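Local coordinates for protein cleavage and polyadenylation specificity factor 100 KD subunit (Methanosarcina mazei, PDB 2XR1) that probably terminates transcription as a dimeric, zinc-dependent archaeal nuclease that cleaves nascent RNA at the exit channel of RNA polymerase, at residues Asp355-Asn369 / Gly582-Arg595. Numbering follows the deposited sequence.
Sequences DYKYEKTRLFDPAVN and GHSDRRQLMEYVKR. With ZN (zinc ion), chain E; ZN (zinc ion), chain F.
The ring of Tyr592 is the bump that fills the hollow in loop 355-369: Tyr356 CE2 lies over one face, 3.4 Å from Tyr592 CG, and Asn369 CB covers the opposite face, 3.8 Å from the ring centroid. Ala367 CB adds a wall at Tyr592 CE1. With CG anti to the backbone N (chi1 -174°), the Tyr592 ring reaches from helix 586-594 into the loop, and Tyr592 OH donates a hydrogen bond to Val368 O. Tyr358 closes the mouth: an edge of Tyr592 meets its face in a T-shaped pair, planes 83° apart, while Asn369 ND2 bonds Tyr592 O at 2.7 Å in the carbonyl plane. These segments join the N- and C-terminal parts of the metallo-beta-lactamase fold, which the beta-CASP region separates in sequence. At the metal end, Asp355 OD2 bridges both zinc ions, completed by His245, His247, His332, Asp249, His250 and His607; His583, whose strongest polar partner is Glu380, brings CE1 at its ring edge to 3.5 Å from Asp355 OD2. Between zincs and helix, Ser584 lies against the loop backbone: its N donates to Tyr356 O, and its OG accepts from Tyr358 N at 2.8 Å. Lys357 NZ, also held by Gln390, bonds His583 O and Gln588 OE1, whereas Gln588 NE2 approaches Glu359 OE1 from above the carboxylate plane.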
ATOM      1  N   ASP B 355     -14.428   6.548 -16.711  1.00 21.85           N
ATOM      2  CA  ASP B 355     -15.076   5.952 -17.855  1.00 22.32           C
ATOM      3  C   ASP B 355     -15.092   7.039 -18.953  1.00 22.60           C
ATOM      4  O   ASP B 355     -15.321   8.212 -18.648  1.00 23.18           O
ATOM      5  CB  ASP B 355     -16.482   5.497 -17.487  1.00 23.51           C
ATOM      6  CG  ASP B 355     -16.510   4.318 -16.463  1.00 24.49           C
ATOM      7  OD1 ASP B 355     -15.385   3.840 -16.154  1.00 24.83           O
ATOM      8  OD2 ASP B 355     -17.630   3.890 -15.989  1.00 20.50           O
ATOM      9  N   TYR B 356     -14.799   6.680 -20.202  1.00 22.39           N
ATOM     10  CA  TYR B 356     -14.767   7.639 -21.260  1.00 23.01           C
ATOM     11  C   TYR B 356     -15.139   7.070 -22.594  1.00 24.98           C
ATOM     12  O   TYR B 356     -15.077   5.859 -22.781  1.00 26.71           O
ATOM     13  CB  TYR B 356     -13.386   8.238 -21.382  1.00 22.51           C
ATOM     14  CG  TYR B 356     -12.276   7.317 -21.792  1.00 22.10           C
ATOM     15  CD1 TYR B 356     -11.548   6.595 -20.834  1.00 22.51           C
ATOM     16  CD2 TYR B 356     -11.877   7.237 -23.121  1.00 23.65           C
ATOM     17  CE1 TYR B 356     -10.496   5.774 -21.217  1.00 23.04           C
ATOM     18  CE2 TYR B 356     -10.821   6.444 -23.532  1.00 23.79           C
ATOM     19  CZ  TYR B 356     -10.134   5.702 -22.578  1.00 24.38           C
ATOM     20  OH  TYR B 356      -9.077   4.916 -22.960  1.00 22.57           O
ATOM     21  N   LYS B 357     -15.487   7.953 -23.535  1.00 25.26           N
ATOM     22  CA  LYS B 357     -15.734   7.571 -24.911  1.00 26.15           C
ATOM     23  C   LYS B 357     -15.046   8.515 -25.884  1.00 26.98           C
ATOM     24  O   LYS B 357     -15.449   9.667 -26.057  1.00 25.96           O
ATOM     25  CB  LYS B 357     -17.234   7.529 -25.207  1.00 27.13           C
ATOM     26  CG  LYS B 357     -17.547   6.950 -26.585  1.00 28.45           C
ATOM     27  CD  LYS B 357     -18.874   6.161 -26.616  1.00 29.21           C
ATOM     28  CE  LYS B 357     -19.268   5.618 -28.009  1.00 28.52           C
ATOM     29  NZ  LYS B 357     -18.556   4.361 -28.392  1.00 29.37           N
ATOM     30  N   TYR B 358     -14.040   7.977 -26.564  1.00 27.99           N
ATOM     31  CA  TYR B 358     -13.267   8.714 -27.545  1.00 29.14           C
ATOM     32  C   TYR B 358     -13.953   8.731 -28.860  1.00 31.43           C
ATOM     33  O   TYR B 358     -13.473   8.164 -29.792  1.00 32.49           O
ATOM     34  CB  TYR B 358     -11.877   8.084 -27.674  1.00 29.09           C
ATOM     35  CG  TYR B 358     -10.860   8.913 -28.418  1.00 29.14           C
ATOM     36  CD1 TYR B 358     -10.763  10.279 -28.212  1.00 29.42           C
ATOM     37  CD2 TYR B 358      -9.959   8.318 -29.300  1.00 31.50           C
ATOM     38  CE1 TYR B 358      -9.845  11.026 -28.891  1.00 31.20           C
ATOM     39  CE2 TYR B 358      -9.017   9.061 -29.966  1.00 31.63           C
ATOM     40  CZ  TYR B 358      -8.976  10.420 -29.755  1.00 31.11           C
ATOM     41  OH  TYR B 358      -8.067  11.200 -30.373  1.00 32.39           O
ATOM     42  N   GLU B 359     -15.103   9.380 -28.926  1.00 33.52           N
ATOM     43  CA  GLU B 359     -15.894   9.444 -30.147  1.00 36.55           C
ATOM     44  C   GLU B 359     -16.983  10.443 -29.926  1.00 37.11           C
ATOM     45  O   GLU B 359     -17.466  10.543 -28.852  1.00 36.65           O
ATOM     46  CB  GLU B 359     -16.511   8.107 -30.495  1.00 37.59           C
ATOM     47  CG  GLU B 359     -17.294   8.152 -31.824  1.00 43.97           C
ATOM     48  CD  GLU B 359     -18.243   6.953 -32.015  1.00 50.18           C
ATOM     49  OE1 GLU B 359     -18.190   5.992 -31.190  1.00 52.40           O
ATOM     50  OE2 GLU B 359     -19.035   6.961 -33.006  1.00 56.01           O
ATOM     51  N   LYS B 360     -17.349  11.217 -30.931  1.00 40.41           N
ATOM     52  CA  LYS B 360     -18.452  12.180 -30.792  1.00 41.67           C
ATOM     53  C   LYS B 360     -19.758  11.403 -30.832  1.00 42.42           C
ATOM     54  O   LYS B 360     -19.958  10.615 -31.721  1.00 44.08           O
ATOM     55  CB  LYS B 360     -18.458  13.206 -31.936  1.00 43.93           C
ATOM     56  CG  LYS B 360     -19.162  14.553 -31.557  1.00 46.62           C
ATOM     57  CD  LYS B 360     -20.278  14.936 -32.570  1.00 52.36           C
ATOM     58  CE  LYS B 360     -20.458  16.450 -32.690  1.00 54.23           C
ATOM     59  NZ  LYS B 360     -21.041  16.803 -34.009  1.00 57.44           N
ATOM     60  N   THR B 361     -20.646  11.657 -29.878  1.00 41.86           N
ATOM     61  CA  THR B 361     -21.901  10.927 -29.758  1.00 42.45           C
ATOM     62  C   THR B 361     -23.046  11.914 -29.901  1.00 43.70           C
ATOM     63  O   THR B 361     -22.798  13.103 -30.093  1.00 45.06           O
ATOM     64  CB  THR B 361     -21.967  10.166 -28.408  1.00 41.08           C
ATOM     65  OG1 THR B 361     -21.856  11.085 -27.308  1.00 38.80           O
ATOM     66  CG2 THR B 361     -20.830   9.107 -28.343  1.00 39.79           C
ATOM     67  N   ARG B 362     -24.290  11.447 -29.854  1.00 43.71           N
ATOM     68  CA  ARG B 362     -25.398  12.358 -29.968  1.00 45.30           C
ATOM     69  C   ARG B 362     -25.392  13.409 -28.858  1.00 43.56           C
ATOM     70  O   ARG B 362     -25.838  14.518 -29.081  1.00 45.14           O
ATOM     71  CB  ARG B 362     -26.756  11.617 -29.983  1.00 47.15           C
ATOM     72  CG  ARG B 362     -26.954  10.622 -31.119  1.00 50.12           C
ATOM     73  CD  ARG B 362     -26.742  11.248 -32.467  1.00 53.09           C
ATOM     74  NE  ARG B 362     -27.836  12.149 -32.710  1.00 55.97           N
ATOM     75  CZ  ARG B 362     -28.976  11.783 -33.277  1.00 61.44           C
ATOM     76  NH1 ARG B 362     -29.143  10.526 -33.703  1.00 64.39           N
ATOM     77  NH2 ARG B 362     -29.948  12.677 -33.443  1.00 62.53           N
ATOM     78  N   LEU B 363     -24.919  13.064 -27.668  1.00 41.08           N
ATOM     79  CA  LEU B 363     -25.002  13.960 -26.510  1.00 39.91           C
ATOM     80  C   LEU B 363     -23.708  14.726 -26.229  1.00 37.92           C
ATOM     81  O   LEU B 363     -23.745  15.896 -25.826  1.00 38.47           O
ATOM     82  CB  LEU B 363     -25.377  13.186 -25.239  1.00 39.04           C
ATOM     83  CG  LEU B 363     -26.804  12.675 -25.022  1.00 41.16           C
ATOM     84  CD1 LEU B 363     -26.788  11.810 -23.796  1.00 41.83           C
ATOM     85  CD2 LEU B 363     -27.763  13.796 -24.808  1.00 43.85           C
ATOM     86  N   PHE B 364     -22.573  14.075 -26.419  1.00 35.91           N
ATOM     87  CA  PHE B 364     -21.303  14.602 -25.916  1.00 34.33           C
ATOM     88  C   PHE B 364     -20.188  14.697 -26.960  1.00 34.36           C
ATOM     89  O   PHE B 364     -20.312  14.172 -28.069  1.00 35.36           O
ATOM     90  CB  PHE B 364     -20.825  13.721 -24.794  1.00 32.43           C
ATOM     91  CG  PHE B 364     -21.867  13.462 -23.749  1.00 32.40           C
ATOM     92  CD1 PHE B 364     -22.377  14.518 -22.976  1.00 30.01           C
ATOM     93  CD2 PHE B 364     -22.322  12.150 -23.506  1.00 30.66           C
ATOM     94  CE1 PHE B 364     -23.320  14.266 -21.994  1.00 30.60           C
ATOM     95  CE2 PHE B 364     -23.284  11.903 -22.531  1.00 30.60           C
ATOM     96  CZ  PHE B 364     -23.776  12.955 -21.771  1.00 30.97           C
ATOM     97  N   ASP B 365     -19.130  15.415 -26.608  1.00 33.70           N
ATOM     98  CA  ASP B 365     -17.949  15.520 -27.462  1.00 34.52           C
ATOM     99  C   ASP B 365     -17.000  14.402 -27.048  1.00 32.57           C
ATOM    100  O   ASP B 365     -17.175  13.805 -26.001  1.00 30.89           O
ATOM    101  CB  ASP B 365     -17.263  16.868 -27.291  1.00 35.05           C
ATOM    102  CG  ASP B 365     -18.138  18.044 -27.709  1.00 39.95           C
ATOM    103  OD1 ASP B 365     -18.515  18.155 -28.924  1.00 44.62           O
ATOM    104  OD2 ASP B 365     -18.427  18.889 -26.794  1.00 43.77           O
ATOM    105  N   PRO B 366     -15.991  14.119 -27.875  1.00 32.88           N
ATOM    106  CA  PRO B 366     -15.080  13.028 -27.548  1.00 31.03           C
ATOM    107  C   PRO B 366     -14.298  13.291 -26.305  1.00 29.36           C
ATOM    108  O   PRO B 366     -14.054  14.438 -25.985  1.00 30.09           O
ATOM    109  CB  PRO B 366     -14.095  12.995 -28.740  1.00 33.00           C
ATOM    110  CG  PRO B 366     -14.670  13.885 -29.835  1.00 33.93           C
ATOM    111  CD  PRO B 366     -15.708  14.764 -29.194  1.00 34.50           C
ATOM    112  N   ALA B 367     -13.934  12.230 -25.600  1.00 27.77           N
ATOM    113  CA  ALA B 367     -13.044  12.303 -24.479  1.00 26.15           C
ATOM    114  C   ALA B 367     -11.826  13.108 -24.907  1.00 26.23           C
ATOM    115  O   ALA B 367     -11.428  13.050 -26.082  1.00 28.91           O
ATOM    116  CB  ALA B 367     -12.656  10.867 -24.044  1.00 24.12           C
ATOM    117  N   VAL B 368     -11.238  13.846 -23.977  1.00 25.22           N
ATOM    118  CA  VAL B 368     -10.063  14.672 -24.245  1.00 25.54           C
ATOM    119  C   VAL B 368      -8.786  13.875 -23.942  1.00 25.52           C
ATOM    120  O   VAL B 368      -8.665  13.206 -22.912  1.00 24.32           O
ATOM    121  CB  VAL B 368     -10.086  16.020 -23.411  1.00 26.00           C
ATOM    122  CG1 VAL B 368      -8.647  16.637 -23.255  1.00 24.23           C
ATOM    123  CG2 VAL B 368     -11.065  16.968 -24.007  1.00 22.36           C
ATOM    124  N   ASN B 369      -7.825  13.954 -24.849  1.00 27.31           N
ATOM    125  CA  ASN B 369      -6.501  13.386 -24.628  1.00 27.11           C
ATOM    126  C   ASN B 369      -5.340  14.330 -24.980  1.00 29.06           C
ATOM    127  O   ASN B 369      -4.270  13.870 -25.323  1.00 30.97           O
ATOM    128  CB  ASN B 369      -6.389  12.053 -25.348  1.00 26.74           C
ATOM    129  CG  ASN B 369      -6.468  12.169 -26.827  1.00 28.35           C
ATOM    130  OD1 ASN B 369      -6.736  13.256 -27.408  1.00 24.02           O
ATOM    131  ND2 ASN B 369      -6.214  11.013 -27.499  1.00 29.22           N
ATOM    132  N   GLY B 582     -21.935   4.056 -23.868  1.00 29.85           N
ATOM    133  CA  GLY B 582     -21.194   5.266 -23.498  1.00 28.33           C
ATOM    134  C   GLY B 582     -19.716   5.030 -23.179  1.00 27.13           C
ATOM    135  O   GLY B 582     -19.065   5.902 -22.608  1.00 26.02           O
ATOM    136  N   HIS B 583     -19.191   3.857 -23.550  1.00 27.25           N
ATOM    137  CA  HIS B 583     -17.758   3.560 -23.483  1.00 26.42           C
ATOM    138  C   HIS B 583     -17.090   3.435 -24.840  1.00 26.94           C
ATOM    139  O   HIS B 583     -17.688   3.020 -25.841  1.00 28.22           O
ATOM    140  CB  HIS B 583     -17.543   2.233 -22.807  1.00 26.81           C
ATOM    141  CG  HIS B 583     -17.938   2.202 -21.359  1.00 27.63           C
ATOM    142  ND1 HIS B 583     -17.093   2.616 -20.346  1.00 23.03           N
ATOM    143  CD2 HIS B 583     -19.063   1.741 -20.758  1.00 26.61           C
ATOM    144  CE1 HIS B 583     -17.691   2.405 -19.190  1.00 25.00           C
ATOM    145  NE2 HIS B 583     -18.877   1.862 -19.413  1.00 25.28           N
ATOM    146  N   SER B 584     -15.817   3.770 -24.854  1.00 26.67           N
ATOM    147  CA  SER B 584     -14.965   3.538 -25.970  1.00 26.99           C
ATOM    148  C   SER B 584     -14.900   2.061 -26.233  1.00 27.87           C
ATOM    149  O   SER B 584     -14.673   1.301 -25.321  1.00 27.92           O
ATOM    150  CB  SER B 584     -13.554   4.029 -25.635  1.00 26.44           C
ATOM    151  OG  SER B 584     -13.509   5.414 -25.606  1.00 26.09           O
ATOM    152  N   ASP B 585     -15.068   1.643 -27.480  1.00 29.38           N
ATOM    153  CA  ASP B 585     -14.860   0.240 -27.824  1.00 30.30           C
ATOM    154  C   ASP B 585     -13.347  -0.049 -27.889  1.00 30.16           C
ATOM    155  O   ASP B 585     -12.536   0.809 -27.526  1.00 28.76           O
ATOM    156  CB  ASP B 585     -15.591  -0.123 -29.122  1.00 31.60           C
ATOM    157  CG  ASP B 585     -14.882   0.374 -30.404  1.00 34.90           C
ATOM    158  OD1 ASP B 585     -13.874   1.126 -30.305  1.00 37.55           O
ATOM    159  OD2 ASP B 585     -15.343   0.004 -31.532  1.00 37.73           O
ATOM    160  N   ARG B 586     -12.975  -1.249 -28.318  1.00 30.83           N
ATOM    161  CA  ARG B 586     -11.566  -1.634 -28.324  1.00 31.76           C
ATOM    162  C   ARG B 586     -10.745  -0.689 -29.193  1.00 32.05           C
ATOM    163  O   ARG B 586      -9.751  -0.184 -28.756  1.00 31.28           O
ATOM    164  CB  ARG B 586     -11.406  -3.086 -28.769  1.00 32.78           C
ATOM    165  CG  ARG B 586     -10.039  -3.453 -29.252  1.00 34.40           C
ATOM    166  CD  ARG B 586      -9.040  -3.700 -28.120  1.00 34.20           C
ATOM    167  NE  ARG B 586      -7.838  -4.250 -28.713  1.00 36.44           N
ATOM    168  CZ  ARG B 586      -6.918  -4.984 -28.104  1.00 36.62           C
ATOM    169  NH1 ARG B 586      -7.005  -5.308 -26.824  1.00 35.09           N
ATOM    170  NH2 ARG B 586      -5.895  -5.419 -28.819  1.00 39.31           N
ATOM    171  N   ARG B 587     -11.200  -0.430 -30.410  1.00 34.08           N
ATOM    172  CA  ARG B 587     -10.532   0.508 -31.305  1.00 35.50           C
ATOM    173  C   ARG B 587     -10.336   1.882 -30.621  1.00 34.33           C
ATOM    174  O   ARG B 587      -9.272   2.468 -30.625  1.00 34.19           O
ATOM    175  CB  ARG B 587     -11.320   0.691 -32.590  1.00 36.63           C
ATOM    176  CG  ARG B 587     -10.464   1.208 -33.752  1.00 40.24           C
ATOM    177  CD  ARG B 587     -11.303   1.660 -34.955  1.00 43.30           C
ATOM    178  NE  ARG B 587     -11.720   3.063 -34.808  1.00 46.28           N
ATOM    179  CZ  ARG B 587     -12.956   3.480 -34.477  1.00 48.90           C
ATOM    180  NH1 ARG B 587     -13.962   2.603 -34.274  1.00 49.84           N
ATOM    181  NH2 ARG B 587     -13.202   4.783 -34.362  1.00 47.72           N
ATOM    182  N   GLN B 588     -11.382   2.366 -29.988  1.00 33.76           N
ATOM    183  CA  GLN B 588     -11.363   3.706 -29.424  1.00 32.57           C
ATOM    184  C   GLN B 588     -10.445   3.806 -28.226  1.00 31.47           C
ATOM    185  O   GLN B 588      -9.831   4.855 -28.015  1.00 31.28           O
ATOM    186  CB  GLN B 588     -12.790   4.139 -29.095  1.00 31.61           C
ATOM    187  CG  GLN B 588     -13.521   4.530 -30.368  1.00 32.73           C
ATOM    188  CD  GLN B 588     -15.030   4.401 -30.279  1.00 34.67           C
ATOM    189  OE1 GLN B 588     -15.582   4.000 -29.232  1.00 36.42           O
ATOM    190  NE2 GLN B 588     -15.718   4.730 -31.383  1.00 34.54           N
ATOM    191  N   LEU B 589     -10.373   2.742 -27.427  1.00 30.72           N
ATOM    192  CA  LEU B 589      -9.436   2.701 -26.315  1.00 29.84           C
ATOM    193  C   LEU B 589      -8.018   2.857 -26.861  1.00 30.90           C
ATOM    194  O   LEU B 589      -7.219   3.656 -26.365  1.00 29.81           O
ATOM    195  CB  LEU B 589      -9.582   1.401 -25.536  1.00 29.95           C
ATOM    196  CG  LEU B 589     -10.910   1.336 -24.744  1.00 29.97           C
ATOM    197  CD1 LEU B 589     -11.265  -0.071 -24.231  1.00 27.56           C
ATOM    198  CD2 LEU B 589     -10.837   2.316 -23.601  1.00 26.40           C
ATOM    199  N   MET B 590      -7.711   2.105 -27.905  1.00 32.31           N
ATOM    200  CA  MET B 590      -6.382   2.140 -28.480  1.00 34.06           C
ATOM    201  C   MET B 590      -6.082   3.481 -29.119  1.00 34.53           C
ATOM    202  O   MET B 590      -4.977   3.972 -29.011  1.00 35.46           O
ATOM    203  CB  MET B 590      -6.205   1.024 -29.519  1.00 35.82           C
ATOM    204  CG  MET B 590      -6.074  -0.359 -28.869  1.00 37.65           C
ATOM    205  SD  MET B 590      -4.385  -0.711 -28.209  1.00 42.27           S
ATOM    206  CE  MET B 590      -3.634  -1.522 -29.638  1.00 43.79           C
ATOM    207  N   GLU B 591      -7.069   4.083 -29.768  1.00 34.35           N
ATOM    208  CA  GLU B 591      -6.874   5.353 -30.441  1.00 34.65           C
ATOM    209  C   GLU B 591      -6.628   6.455 -29.389  1.00 32.64           C
ATOM    210  O   GLU B 591      -5.752   7.299 -29.576  1.00 32.69           O
ATOM    211  CB  GLU B 591      -8.060   5.669 -31.377  1.00 35.36           C
ATOM    212  CG  GLU B 591      -8.150   4.793 -32.657  1.00 40.50           C
ATOM    213  CD  GLU B 591      -9.490   4.979 -33.505  1.00 50.04           C
ATOM    214  OE1 GLU B 591     -10.566   5.343 -32.904  1.00 50.37           O
ATOM    215  OE2 GLU B 591      -9.458   4.765 -34.791  1.00 54.48           O
ATOM    216  N   TYR B 592      -7.341   6.384 -28.267  1.00 30.48           N
ATOM    217  CA  TYR B 592      -7.216   7.364 -27.186  1.00 29.47           C
ATOM    218  C   TYR B 592      -5.792   7.509 -26.674  1.00 29.68           C
ATOM    219  O   TYR B 592      -5.308   8.629 -26.494  1.00 29.08           O
ATOM    220  CB  TYR B 592      -8.077   6.987 -25.996  1.00 28.12           C
ATOM    221  CG  TYR B 592      -8.100   8.037 -24.903  1.00 26.96           C
ATOM    222  CD1 TYR B 592      -8.879   9.169 -25.032  1.00 26.24           C
ATOM    223  CD2 TYR B 592      -7.390   7.869 -23.736  1.00 27.15           C
ATOM    224  CE1 TYR B 592      -8.950  10.119 -24.058  1.00 26.05           C
ATOM    225  CE2 TYR B 592      -7.420   8.835 -22.749  1.00 27.76           C
ATOM    226  CZ  TYR B 592      -8.219   9.972 -22.933  1.00 28.81           C
ATOM    227  OH  TYR B 592      -8.265  10.968 -21.977  1.00 30.25           O
ATOM    228  N   VAL B 593      -5.158   6.371 -26.406  1.00 29.80           N
ATOM    229  CA  VAL B 593      -3.776   6.347 -25.940  1.00 30.22           C
ATOM    230  C   VAL B 593      -2.851   6.675 -27.072  1.00 32.03           C
ATOM    231  O   VAL B 593      -1.992   7.516 -26.931  1.00 32.60           O
ATOM    232  CB  VAL B 593      -3.380   4.993 -25.336  1.00 30.05           C
ATOM    233  CG1 VAL B 593      -2.017   5.087 -24.668  1.00 30.42           C
ATOM    234  CG2 VAL B 593      -4.363   4.583 -24.314  1.00 28.80           C
ATOM    235  N   LYS B 594      -3.048   6.031 -28.212  1.00 33.87           N
ATOM    236  CA  LYS B 594      -2.181   6.239 -29.411  1.00 36.28           C
ATOM    237  C   LYS B 594      -2.043   7.714 -29.828  1.00 36.53           C
ATOM    238  O   LYS B 594      -0.973   8.173 -30.207  1.00 38.14           O
ATOM    239  CB  LYS B 594      -2.743   5.448 -30.611  1.00 36.95           C
ATOM    240  CG  LYS B 594      -1.917   5.588 -31.880  1.00 40.36           C
ATOM    241  CD  LYS B 594      -2.220   4.561 -32.975  1.00 43.20           C
ATOM    242  CE  LYS B 594      -1.089   4.620 -34.020  1.00 49.11           C
ATOM    243  NZ  LYS B 594      -0.956   3.458 -35.001  1.00 53.84           N
ATOM    244  N   ARG B 595      -3.162   8.418 -29.804  1.00 35.24           N
ATOM    245  CA  ARG B 595      -3.229   9.813 -30.228  1.00 35.80           C
ATOM    246  C   ARG B 595      -3.054  10.822 -29.050  1.00 34.55           C
ATOM    247  O   ARG B 595      -3.050  12.040 -29.272  1.00 34.69           O
ATOM    248  CB  ARG B 595      -4.563  10.078 -30.912  1.00 35.14           C
ATOM    249  CG  ARG B 595      -4.495   9.988 -32.341  1.00 38.31           C
ATOM    250  CD  ARG B 595      -5.065   8.754 -32.913  1.00 39.58           C
ATOM    251  NE  ARG B 595      -6.501   8.835 -33.087  1.00 39.16           N
ATOM    252  CZ  ARG B 595      -7.187   8.171 -34.023  1.00 41.51           C
ATOM    253  NH1 ARG B 595      -6.573   7.425 -34.922  1.00 42.51           N
ATOM    254  NH2 ARG B 595      -8.516   8.247 -34.058  1.00 42.08           N
TER
HETATM  255 ZN    ZN E1638     -19.765   4.813 -15.840  1.00 34.99          ZN
HETATM  256 ZN    ZN F1639     -17.986   2.507 -14.445  1.00 35.44          ZN